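Local coordinates for protein immunomodulatory active chitinase (Trichuris suis, PDB 6G9C) that probably binds and hydrolyses chitin as a secreted family 18 glycosidase with immunomodulatory properties in inflammatory lung disease, at residues A[334-338]-A[339-343]. Sequence-based numbering, arbitrary orientation.
Sequences YLVQG and NQWFS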
loop_
_atom_site.group_PDB
_atom_site.type_symbol
_atom_site.label_atom_id
_atom_site.label_comp_id
_atom_site.label_asym_id
_atom_site.label_seq_id
_atom_site.Cartn_x
_atom_site.Cartn_y
_atom_site.Cartn_z
ATOM N N TYR A 334 8.268 -19.233 -35.994
ATOM C CA TYR A 334 8.856 -20.400 -35.378
ATOM C C TYR A 334 10.365 -20.344 -35.560
ATOM O O TYR A 334 10.887 -19.580 -36.379
ATOM C CB TYR A 334 8.245 -21.709 -35.909
ATOM C CG TYR A 334 8.448 -22.056 -37.371
ATOM C CD1 TYR A 334 9.527 -22.835 -37.779
ATOM C CD2 TYR A 334 7.512 -21.680 -38.329
ATOM C CE1 TYR A 334 9.687 -23.202 -39.111
ATOM C CE2 TYR A 334 7.652 -22.056 -39.660
ATOM C CZ TYR A 334 8.750 -22.806 -40.043
ATOM O OH TYR A 334 8.901 -23.158 -41.357
ATOM N N LEU A 335 11.057 -21.121 -34.734
ATOM C CA LEU A 335 12.510 -21.096 -34.642
ATOM C C LEU A 335 13.041 -22.496 -34.893
ATOM O O LEU A 335 12.509 -23.473 -34.349
ATOM C CB LEU A 335 12.955 -20.602 -33.261
ATOM C CG LEU A 335 14.428 -20.218 -33.162
ATOM C CD1 LEU A 335 14.586 -18.810 -33.687
ATOM C CD2 LEU A 335 14.931 -20.310 -31.738
ATOM N N VAL A 336 14.072 -22.595 -35.724
ATOM C CA VAL A 336 14.731 -23.865 -36.008
ATOM C C VAL A 336 16.214 -23.708 -35.707
ATOM O O VAL A 336 16.852 -22.761 -36.184
ATOM C CB VAL A 336 14.522 -24.309 -37.465
ATOM C CG1 VAL A 336 15.064 -25.719 -37.656
ATOM C CG2 VAL A 336 13.049 -24.231 -37.847
ATOM N N GLN A 337 16.762 -24.648 -34.934
ATOM C CA GLN A 337 18.195 -24.670 -34.632
ATOM C C GLN A 337 18.618 -26.134 -34.589
ATOM O O GLN A 337 18.374 -26.819 -33.589
ATOM C CB GLN A 337 18.474 -23.960 -33.314
ATOM C CG GLN A 337 19.934 -23.824 -32.933
ATOM C CD GLN A 337 20.091 -23.309 -31.506
ATOM O OE1 GLN A 337 19.538 -23.880 -30.557
ATOM N NE2 GLN A 337 20.826 -22.224 -31.353
ATOM N N GLY A 338 19.234 -26.609 -35.672
ATOM C CA GLY A 338 19.546 -28.030 -35.757
ATOM C C GLY A 338 18.252 -28.821 -35.787
ATOM O O GLY A 338 17.361 -28.556 -36.602
ATOM N N ASN A 339 18.116 -29.790 -34.877
ATOM C CA ASN A 339 16.889 -30.574 -34.785
ATOM C C ASN A 339 15.938 -30.046 -33.717
ATOM O O ASN A 339 15.007 -30.752 -33.316
ATOM C CB ASN A 339 17.207 -32.055 -34.548
ATOM C CG ASN A 339 17.885 -32.321 -33.214
ATOM O OD1 ASN A 339 18.032 -31.430 -32.377
ATOM N ND2 ASN A 339 18.304 -33.568 -33.014
ATOM N N GLN A 340 16.149 -28.818 -33.251
ATOM C CA GLN A 340 15.265 -28.185 -32.285
ATOM C C GLN A 340 14.346 -27.196 -32.998
ATOM O O GLN A 340 14.807 -26.369 -33.791
ATOM C CB GLN A 340 16.071 -27.478 -31.193
ATOM C CG GLN A 340 17.051 -28.385 -30.447
ATOM C CD GLN A 340 16.339 -29.450 -29.618
ATOM O OE1 GLN A 340 15.811 -29.161 -28.540
ATOM N NE2 GLN A 340 16.328 -30.686 -30.116
ATOM N N TRP A 341 13.048 -27.285 -32.709
ATOM C CA TRP A 341 12.009 -26.540 -33.416
ATOM C C TRP A 341 11.059 -25.955 -32.385
ATOM O O TRP A 341 10.527 -26.693 -31.551
ATOM C CB TRP A 341 11.260 -27.471 -34.372
ATOM C CG TRP A 341 10.407 -26.829 -35.397
ATOM C CD1 TRP A 341 10.681 -26.726 -36.731
ATOM C CD2 TRP A 341 9.102 -26.258 -35.208
ATOM N NE1 TRP A 341 9.646 -26.099 -37.380
ATOM C CE2 TRP A 341 8.660 -25.809 -36.471
ATOM C CE3 TRP A 341 8.268 -26.082 -34.098
ATOM C CZ2 TRP A 341 7.421 -25.188 -36.655
ATOM C CZ3 TRP A 341 7.033 -25.453 -34.281
ATOM C CH2 TRP A 341 6.624 -25.021 -35.554
ATOM N N PHE A 342 10.831 -24.637 -32.436
ATOM C CA PHE A 342 9.987 -23.988 -31.443
ATOM C C PHE A 342 8.959 -23.108 -32.128
ATOM O O PHE A 342 9.299 -22.332 -33.022
ATOM C CB PHE A 342 10.793 -23.112 -30.477
ATOM C CG PHE A 342 11.928 -23.809 -29.796
ATOM C CD1 PHE A 342 13.197 -23.830 -30.372
ATOM C CD2 PHE A 342 11.751 -24.377 -28.541
ATOM C CE1 PHE A 342 14.252 -24.460 -29.730
ATOM C CE2 PHE A 342 12.817 -25.001 -27.892
ATOM C CZ PHE A 342 14.052 -25.038 -28.481
ATOM N N SER A 343 7.715 -23.202 -31.684
ATOM C CA SER A 343 6.721 -22.190 -31.999
ATOM C C SER A 343 6.684 -21.191 -30.847
ATOM O O SER A 343 6.642 -21.590 -29.684
ATOM C CB SER A 343 5.350 -22.836 -32.199
ATOM O OG SER A 343 4.316 -21.880 -32.037
#
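Trp341 and Tyr334 lay their rings against each other on one face of a beta hairpin with a two-residue turn, diagonally across its strands. The planes differ by 21° and the centroids of the Tyr334 ring and of the six-membered ring of Trp341 are 4.7 Å apart, so the rings lie nearly parallel but slid apart, with hardly any overlap: Trp341 CZ2 lies over one face of the phenol ring, near its rim, 3.4 Å from Tyr334 CG. Tyr334 supplies a CH-pi contact too, its CB standing 4.0 Å from the centroid of the six-membered indole ring. With CG between its backbone N and carbonyl carbon (chi1 65°), Tyr334 brings its ring alongside the indole, while Val336 CG2 meets Trp341 CD1 at 3.6 Å. The indole NE1 bonds to the carbonyl of Thr287. On the reverse face Phe342 CD1 only grazes Leu335 CD2 at 4.2 Å, and helix 311-319 packs against both residues. Leu335 and Phe342 also form a hydrogen-bonded pair, Leu335 N to Phe342 O at 2.7 Å and Phe342 N to Leu335 O at 2.8 Å. A type II' turn with Gly338 at positive phi (64°) closes the hairpin, and strand 340-343 pairs antiparallel with strand 268-281. Aromatic and CH-pi contacts thus join the strands while the indole N-H and the Leu335 and Phe342 amides keep carbonyl partners.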